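Local atomic coordinates of putative methylase (Clostridium difficile, PDB entry 3LDU), a protein that probably methylates guanine bases of ribosomal RNA and binds GTP in its methyltransferase domain. Residues 56-60 against 180-186; 61-67 against 155-161. All blocks are in the same frame, centred on the assembly; numbering follows the deposited sequence. Where two conformers were deposited one is given.

Interaction 1. Residues 56-60 against 180-186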
ATOM      1  N   LEU A  56      -5.767  -6.275  -1.968  1.00 18.53           N
ATOM      2  CA  LEU A  56      -4.352  -5.901  -2.059  1.00 18.75           C
ATOM      3  C   LEU A  56      -3.912  -4.996  -0.897  1.00 19.74           C
ATOM      4  O   LEU A  56      -4.476  -3.911  -0.697  1.00 21.05           O
ATOM      5  CB  LEU A  56      -4.068  -5.231  -3.415  1.00 15.66           C
ATOM      6  CG  LEU A  56      -4.301  -6.129  -4.623  1.00 19.25           C
ATOM      7  CD1 LEU A  56      -4.050  -5.322  -5.909  1.00 23.22           C
ATOM      8  CD2 LEU A  56      -3.405  -7.368  -4.576  1.00 22.74           C
ATOM      9  N   ARG A  57      -2.901  -5.442  -0.143  1.00 18.09           N
ATOM     10  CA  ARG A  57      -2.393  -4.701   1.015  1.00 18.19           C
ATOM     11  C   ARG A  57      -1.209  -3.809   0.686  1.00 18.85           C
ATOM     12  O   ARG A  57      -0.908  -2.888   1.439  1.00 22.53           O
ATOM     13  CB  ARG A  57      -1.979  -5.667   2.128  1.00 16.58           C
ATOM     14  CG  ARG A  57      -3.041  -6.680   2.478  1.00 19.60           C
ATOM     15  CD  ARG A  57      -2.631  -7.564   3.638  1.00 24.09           C
ATOM     16  NE  ARG A  57      -3.517  -8.720   3.763  1.00 23.67           N
ATOM     17  CZ  ARG A  57      -4.582  -8.757   4.549  1.00 20.87           C
ATOM     18  NH1 ARG A  57      -4.903  -7.693   5.291  1.00 23.62           N
ATOM     19  NH2 ARG A  57      -5.333  -9.847   4.585  1.00 23.91           N
ATOM     20  N   CYS A  58      -0.545  -4.074  -0.439  1.00 17.30           N
ATOM     21  CA  CYS A  58       0.660  -3.317  -0.805  1.00 17.23           C
ATOM     22  C   CYS A  58       0.480  -2.361  -1.987  1.00 20.32           C
ATOM     23  O   CYS A  58       1.410  -1.672  -2.388  1.00 22.98           O
ATOM     24  CB  CYS A  58       1.815  -4.279  -1.063  1.00 22.51           C
ATOM     25  SG  CYS A  58       2.293  -5.183   0.449  1.00 23.95           S
ATOM     26  N   ALA A  59      -0.729  -2.331  -2.545  1.00 20.01           N
ATOM     27  CA  ALA A  59      -1.041  -1.416  -3.638  1.00 22.99           C
ATOM     28  C   ALA A  59      -1.447  -0.064  -3.083  1.00 18.63           C
ATOM     29  O   ALA A  59      -2.189   0.005  -2.110  1.00 18.51           O
ATOM     30  CB  ALA A  59      -2.192  -1.986  -4.485  1.00 18.18           C
ATOM     31  N   GLU A  60      -0.997   1.016  -3.714  1.00 16.91           N
ATOM     32  CA  GLU A  60      -1.424   2.339  -3.264  1.00 19.74           C
ATOM     33  C   GLU A  60      -2.778   2.695  -3.866  1.00 23.73           C
ATOM     34  O   GLU A  60      -3.485   3.547  -3.339  1.00 23.18           O
ATOM     35  CB  GLU A  60      -0.409   3.415  -3.639  1.00 20.80           C
ATOM     36  CG  GLU A  60       0.955   3.209  -3.019  1.00 23.79           C
ATOM     37  CD  GLU A  60       0.923   3.254  -1.499  1.00 29.03           C
ATOM     38  OE1 GLU A  60       0.210   4.113  -0.933  1.00 23.41           O
ATOM     39  OE2 GLU A  60       1.637   2.437  -0.877  1.00 33.85           O
ATOM     40  N   ARG A 180       3.482   4.102   6.804  1.00 20.37           N
ATOM     41  CA  ARG A 180       2.356   3.907   5.888  1.00 21.07           C
ATOM     42  C   ARG A 180       1.819   2.473   5.995  1.00 22.78           C
ATOM     43  O   ARG A 180       2.608   1.530   6.114  1.00 21.29           O
ATOM     44  CB  ARG A 180       2.837   4.180   4.463  1.00 27.23           C
ATOM     45  CG  ARG A 180       1.741   4.486   3.488  1.00 36.77           C
ATOM     46  CD  ARG A 180       2.358   4.930   2.171  1.00 39.92           C
ATOM     47  NE  ARG A 180       1.368   5.472   1.246  1.00 42.68           N
ATOM     48  CZ  ARG A 180       1.169   6.773   1.037  1.00 49.49           C
ATOM     49  NH1 ARG A 180       1.892   7.679   1.690  1.00 43.68           N
ATOM     50  NH2 ARG A 180       0.245   7.165   0.168  1.00 48.41           N
ATOM     51  N   GLU A 181       0.494   2.304   5.956  1.00 19.63           N
ATOM     52  CA  GLU A 181      -0.122   0.975   6.117  1.00 19.96           C
ATOM     53  C   GLU A 181       0.355  -0.045   5.064  1.00 20.07           C
ATOM     54  O   GLU A 181       0.548  -1.233   5.362  1.00 17.21           O
ATOM     55  CB  GLU A 181      -1.656   1.075   6.087  1.00 22.75           C
ATOM     56  CG  GLU A 181      -2.274   1.829   7.260  1.00 22.87           C
ATOM     57  CD  GLU A 181      -2.405   3.332   7.030  1.00 31.69           C
ATOM     58  OE1 GLU A 181      -1.560   3.928   6.319  1.00 29.39           O
ATOM     59  OE2 GLU A 181      -3.366   3.921   7.575  1.00 35.38           O
ATOM     60  N   THR A 182       0.501   0.407   3.820  1.00 21.02           N
ATOM     61  CA  THR A 182       0.938  -0.476   2.734  1.00 18.15           C
ATOM     62  C   THR A 182       2.382  -0.938   2.955  1.00 20.61           C
ATOM     63  O   THR A 182       2.715  -2.104   2.745  1.00 19.83           O
ATOM     64  CB  THR A 182       0.871   0.235   1.388  1.00 19.72           C
ATOM     65  OG1 THR A 182       1.451   1.538   1.515  1.00 21.26           O
ATOM     66  CG2 THR A 182      -0.599   0.371   0.949  1.00 19.24           C
ATOM     67  N   LEU A 183       3.234  -0.012   3.375  1.00 18.62           N
ATOM     68  CA  LEU A 183       4.620  -0.358   3.694  1.00 19.71           C
ATOM     69  C   LEU A 183       4.659  -1.373   4.835  1.00 23.66           C
ATOM     70  O   LEU A 183       5.378  -2.372   4.765  1.00 20.53           O
ATOM     71  CB  LEU A 183       5.406   0.893   4.055  1.00 20.68           C
ATOM     72  CG  LEU A 183       6.865   0.693   4.465  1.00 23.49           C
ATOM     73  CD1 LEU A 183       7.626  -0.010   3.369  1.00 27.29           C
ATOM     74  CD2 LEU A 183       7.507   2.034   4.775  1.00 30.71           C
ATOM     75  N   ALA A 184       3.878  -1.116   5.881  1.00 17.90           N
ATOM     76  CA  ALA A 184       3.816  -2.031   7.019  1.00 18.44           C
ATOM     77  C   ALA A 184       3.403  -3.438   6.605  1.00 19.46           C
ATOM     78  O   ALA A 184       3.999  -4.414   7.021  1.00 17.38           O
ATOM     79  CB  ALA A 184       2.862  -1.485   8.105  1.00 20.95           C
ATOM     80  N   ALA A 185       2.369  -3.559   5.774  1.00 18.05           N
ATOM     81  CA  ALA A 185       2.005  -4.888   5.291  1.00 16.36           C
ATOM     82  C   ALA A 185       3.156  -5.532   4.532  1.00 19.20           C
ATOM     83  O   ALA A 185       3.392  -6.733   4.653  1.00 18.52           O
ATOM     84  CB  ALA A 185       0.750  -4.805   4.393  1.00 15.90           C
ATOM     85  N   GLY A 186       3.868  -4.739   3.741  1.00 18.21           N
ATOM     86  CA  GLY A 186       4.993  -5.266   2.982  1.00 20.41           C
ATOM     87  C   GLY A 186       6.102  -5.773   3.897  1.00 19.18           C
ATOM     88  O   GLY A 186       6.744  -6.776   3.606  1.00 20.79           O
TER
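E60 and T182 meet through a short hydrogen bond, and following T182 outward from CB shows how a first-turn helical residue can receive a passing loop. CB itself lies 3.6 Å from the carbonyl oxygen of R57, which also takes a CA-H...O contact from T182 CA and a hydrogen bond from R168 NH1. CG2 lies near two loop carbonyls, 3.3 Å from R57 O and 3.5 Å from A59 O. OG1 takes the other branch: with chi1 at 46° it stands between the backbone N and the carbonyl carbon and gives its proton to E60 OE2 at 2.6 Å, on the syn side of the carboxylate.

The second carboxylate oxygen answers a charge. R180, at the N-cap position of the helix, reaches E60 OE1 with NE at 2.8 Å, forming a salt bridge to which NH2 adds a weak bond. NE approaches from above the carboxylate plane, and the two flat groups are turned 59° apart. Engagement of each oxygen by a different residue should restrict rotation of the carboxylate.

Farther along, packing replaces polarity: A185 CB abuts R57 CB at 3.6 Å, and C58 SG rests 3.7 Å from G186 CA. The guanidinium of R57 leads elsewhere, to the carbonyl of M220.

The contact joins the ferredoxin-like region to the methyltransferase region, with I179 and T208 of the GTP site near R180. The loop leaving helix 48-55 is pressed against the start of helix 181-189; E24 of helix 18-27 accepts from the backbone N of R57 and C58, while helix 208-217 packs on R57 and A185.

Interaction 2. Residues 61-67 against 155-161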
ATOM      1  N   ARG A  61      -3.108   2.042  -4.980  1.00 21.04           N
ATOM      2  CA  ARG A  61      -4.432   2.162  -5.574  0.50 23.88           C
ATOM      3  C   ARG A  61      -4.545   1.235  -6.768  1.00 19.86           C
ATOM      4  O   ARG A  61      -3.618   0.481  -7.070  1.00 21.19           O
ATOM      5  CB  ARG A  61      -4.787   3.609  -5.938  0.50 26.77           C
ATOM      6  CG  ARG A  61      -3.762   4.314  -6.796  0.50 22.61           C
ATOM      7  CD  ARG A  61      -4.240   5.709  -7.173  0.50 32.22           C
ATOM      8  NE  ARG A  61      -4.385   6.588  -6.013  0.50 32.08           N
ATOM      9  CZ  ARG A  61      -5.539   6.861  -5.416  0.50 31.62           C
ATOM     10  NH1 ARG A  61      -5.572   7.679  -4.369  0.50 27.90           N
ATOM     11  NH2 ARG A  61      -6.660   6.314  -5.865  0.50 20.26           N
ATOM     12  N   VAL A  62      -5.736   1.189  -7.353  1.00 18.89           N
ATOM     13  CA  VAL A  62      -5.996   0.262  -8.440  1.00 18.46           C
ATOM     14  C   VAL A  62      -6.552   1.069  -9.603  1.00 20.37           C
ATOM     15  O   VAL A  62      -7.614   1.681  -9.478  1.00 20.21           O
ATOM     16  CB  VAL A  62      -7.009  -0.822  -8.034  1.00 17.50           C
ATOM     17  CG1 VAL A  62      -7.360  -1.709  -9.250  1.00 24.50           C
ATOM     18  CG2 VAL A  62      -6.460  -1.654  -6.873  1.00 20.74           C
ATOM     19  N   HIS A  63      -5.806   1.106 -10.704  1.00 19.10           N
ATOM     20  CA  HIS A  63      -6.215   1.841 -11.906  1.00 21.79           C
ATOM     21  C   HIS A  63      -6.711   0.901 -12.988  1.00 18.86           C
ATOM     22  O   HIS A  63      -6.150  -0.169 -13.212  1.00 22.16           O
ATOM     23  CB  HIS A  63      -5.022   2.602 -12.489  1.00 24.43           C
ATOM     24  CG  HIS A  63      -4.497   3.695 -11.610  1.00 25.51           C
ATOM     25  ND1 HIS A  63      -4.901   5.001 -11.734  1.00 36.20           N
ATOM     26  CD2 HIS A  63      -3.595   3.670 -10.601  1.00 31.11           C
ATOM     27  CE1 HIS A  63      -4.274   5.746 -10.836  1.00 38.70           C
ATOM     28  NE2 HIS A  63      -3.467   4.956 -10.140  1.00 30.59           N
ATOM     29  N   LEU A  64      -7.758   1.322 -13.684  1.00 17.89           N
ATOM     30  CA  LEU A  64      -8.208   0.624 -14.877  1.00 19.83           C
ATOM     31  C   LEU A  64      -7.497   1.251 -16.083  1.00 21.12           C
ATOM     32  O   LEU A  64      -7.680   2.431 -16.369  1.00 20.80           O
ATOM     33  CB  LEU A  64      -9.725   0.764 -15.023  1.00 20.35           C
ATOM     34  CG  LEU A  64     -10.296   0.231 -16.347  1.00 22.14           C
ATOM     35  CD1 LEU A  64     -10.046  -1.272 -16.475  1.00 22.04           C
ATOM     36  CD2 LEU A  64     -11.778   0.534 -16.439  1.00 26.07           C
ATOM     37  N   LYS A  65      -6.666   0.470 -16.771  1.00 17.72           N
ATOM     38  CA  LYS A  65      -5.906   0.997 -17.898  1.00 17.59           C
ATOM     39  C   LYS A  65      -6.820   1.155 -19.107  1.00 23.35           C
ATOM     40  O   LYS A  65      -7.535   0.218 -19.476  1.00 25.29           O
ATOM     41  CB  LYS A  65      -4.767   0.069 -18.261  1.00 18.16           C
ATOM     42  CG  LYS A  65      -3.764   0.682 -19.219  1.00 22.72           C
ATOM     43  CD  LYS A  65      -2.647  -0.301 -19.510  1.00 31.73           C
ATOM     44  CE  LYS A  65      -1.659   0.261 -20.517  1.00 34.10           C
ATOM     45  NZ  LYS A  65      -0.519  -0.671 -20.726  1.00 30.40           N
ATOM     46  N   ILE A  66      -6.798   2.344 -19.705  1.00 20.27           N
ATOM     47  CA  ILE A  66      -7.621   2.625 -20.894  1.00 16.66           C
ATOM     48  C   ILE A  66      -6.799   2.578 -22.176  1.00 26.05           C
ATOM     49  O   ILE A  66      -7.218   2.003 -23.191  1.00 25.18           O
ATOM     50  CB  ILE A  66      -8.303   4.019 -20.788  1.00 18.99           C
ATOM     51  CG1 ILE A  66      -9.124   4.116 -19.504  1.00 25.20           C
ATOM     52  CG2 ILE A  66      -9.210   4.272 -22.004  1.00 21.38           C
ATOM     53  CD1 ILE A  66     -10.213   3.065 -19.398  1.00 25.90           C
ATOM     54  N   ALA A  67      -5.633   3.199 -22.150  1.00 24.78           N
ATOM     55  CA  ALA A  67      -4.858   3.341 -23.379  1.00 23.99           C
ATOM     56  C   ALA A  67      -3.398   3.598 -23.072  1.00 27.50           C
ATOM     57  O   ALA A  67      -3.061   4.131 -22.019  1.00 24.04           O
ATOM     58  CB  ALA A  67      -5.414   4.475 -24.215  1.00 29.28           C
ATOM     59  N   THR A 155       0.245   6.778 -20.567  1.00 21.59           N
ATOM     60  CA  THR A 155      -0.729   5.792 -20.127  1.00 21.53           C
ATOM     61  C   THR A 155      -1.901   6.553 -19.541  1.00 19.65           C
ATOM     62  O   THR A 155      -1.718   7.393 -18.668  1.00 20.69           O
ATOM     63  CB  THR A 155      -0.159   4.842 -19.071  1.00 26.45           C
ATOM     64  OG1 THR A 155       0.876   4.040 -19.657  1.00 28.44           O
ATOM     65  CG2 THR A 155      -1.261   3.923 -18.560  1.00 25.66           C
ATOM     66  N   ILE A 156      -3.102   6.305 -20.054  1.00 19.51           N
ATOM     67  CA  ILE A 156      -4.287   6.909 -19.471  1.00 19.97           C
ATOM     68  C   ILE A 156      -5.086   5.827 -18.751  1.00 23.56           C
ATOM     69  O   ILE A 156      -5.291   4.729 -19.281  1.00 23.95           O
ATOM     70  CB  ILE A 156      -5.183   7.622 -20.540  1.00 20.49           C
ATOM     71  CG1 ILE A 156      -4.395   8.715 -21.260  1.00 20.58           C
ATOM     72  CG2 ILE A 156      -6.386   8.273 -19.881  1.00 23.29           C
ATOM     73  CD1 ILE A 156      -5.177   9.404 -22.359  1.00 20.12           C
ATOM     74  N   SER A 157      -5.524   6.127 -17.539  1.00 18.53           N
ATOM     75  CA  SER A 157      -6.276   5.158 -16.777  1.00 15.39           C
ATOM     76  C   SER A 157      -7.383   5.860 -16.016  1.00 20.97           C
ATOM     77  O   SER A 157      -7.425   7.092 -15.955  1.00 21.57           O
ATOM     78  CB  SER A 157      -5.350   4.440 -15.785  1.00 23.74           C
ATOM     79  OG  SER A 157      -4.805   5.372 -14.869  1.00 27.96           O
ATOM     80  N   ILE A 158      -8.283   5.068 -15.442  1.00 21.62           N
ATOM     81  CA  ILE A 158      -9.307   5.602 -14.548  1.00 20.72           C
ATOM     82  C   ILE A 158      -9.074   5.036 -13.154  1.00 24.58           C
ATOM     83  O   ILE A 158      -8.889   3.833 -12.985  1.00 22.47           O
ATOM     84  CB  ILE A 158     -10.736   5.235 -15.016  1.00 19.25           C
ATOM     85  CG1 ILE A 158     -10.891   5.523 -16.524  1.00 20.66           C
ATOM     86  CG2 ILE A 158     -11.785   5.971 -14.176  1.00 22.00           C
ATOM     87  CD1 ILE A 158     -12.301   5.337 -17.060  1.00 27.48           C
ATOM     88  N   ASP A 159      -9.068   5.913 -12.160  1.00 18.10           N
ATOM     89  CA  ASP A 159      -8.910   5.499 -10.767  1.00 21.31           C
ATOM     90  C   ASP A 159     -10.159   4.751 -10.296  1.00 23.20           C
ATOM     91  O   ASP A 159     -11.265   5.292 -10.385  1.00 24.74           O
ATOM     92  CB  ASP A 159      -8.675   6.739  -9.906  1.00 20.98           C
ATOM     93  CG  ASP A 159      -8.616   6.420  -8.422  1.00 31.53           C
ATOM     94  OD1 ASP A 159      -8.270   5.277  -8.086  1.00 27.16           O
ATOM     95  OD2 ASP A 159      -8.910   7.316  -7.604  1.00 41.38           O
ATOM     96  N   THR A 160      -9.995   3.521  -9.810  1.00 19.33           N
ATOM     97  CA  THR A 160     -11.135   2.725  -9.333  1.00 17.90           C
ATOM     98  C   THR A 160     -11.268   2.807  -7.818  1.00 23.59           C
ATOM     99  O   THR A 160     -12.230   2.293  -7.239  1.00 22.11           O
ATOM    100  CB  THR A 160     -11.026   1.227  -9.723  1.00 17.54           C
ATOM    101  OG1 THR A 160     -10.005   0.596  -8.940  1.00 19.63           O
ATOM    102  CG2 THR A 160     -10.698   1.056 -11.200  1.00 20.66           C
ATOM    103  N   THR A 161     -10.298   3.466  -7.184  1.00 20.55           N
ATOM    104  CA  THR A 161     -10.141   3.418  -5.724  1.00 17.60           C
ATOM    105  C   THR A 161     -10.738   4.609  -4.967  1.00 19.75           C
ATOM    106  O   THR A 161     -11.580   4.435  -4.095  1.00 26.21           O
ATOM    107  CB  THR A 161      -8.650   3.282  -5.378  1.00 16.05           C
ATOM    108  OG1 THR A 161      -8.143   2.097  -5.996  1.00 19.85           O
ATOM    109  CG2 THR A 161      -8.469   3.207  -3.863  1.00 18.90           C
TER
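With chi1 of T160 at 72°, its OG1 stands between the backbone N and the carbonyl carbon and donates to V62 O at 2.7 Å, from above the carbonyl plane; chi1 of D159, at 175°, swings its carboxylate out opposite the backbone N. There OD1 accepts from T161 N, closing an Asx turn at the end of the strand. In one of two deposited conformers, R61 NH2 adds a salt bridge to OD1, its hydrogen bond weak.

Both backbone polar atoms of V62 are held by the turn: N donates to T161 OG1 at 2.9 Å, and O also receives T160 N nearly head-on. N53 of helix 48-55 bonds both hydroxyls, T161 OG1 through OD1 and T160 OG1 through ND2.

The antiparallel pairing continues through L64 and I158, a hydrogen-bonded pair, until a classic beta bulge sets I66 and A67 opposite I156. I156 O takes both amides, I66 N at 2.9 Å and A67 N at 3.3 Å. At the bulge, I66 CG1 packs on I158 CG1 at 3.7 Å.

Both strands are internal to a mixed sheet: strand 7-12 flanks 63-70, strand 145-150 flanks 153-159, and F146 meets the H63 ring edge-to-face. Helix 48-55 packs against V62 and T160.

In the fold
Interactions 1 and 2 adjoin in sequence, residues 56-60 running straight into 61-67, yet their centres lie about 19 Å apart. Along the chain the second is nested within the first: strand 63-70 pairs with 153-159 before the chain reaches helix 181-189, which then meets the loop preceding strand 63-70. Interaction 2 joins strands inside the N-terminal mixed sheet, where strand 63-70 pairs with strand 153-159 of the THUMP region. Interaction 1, whose centre lies about 3 Å from that of the chain, ties that N-terminal half to the methyltransferase domain, where GTP is bound. One continuous segment thus contributes both to the sheet and to the interdomain junction.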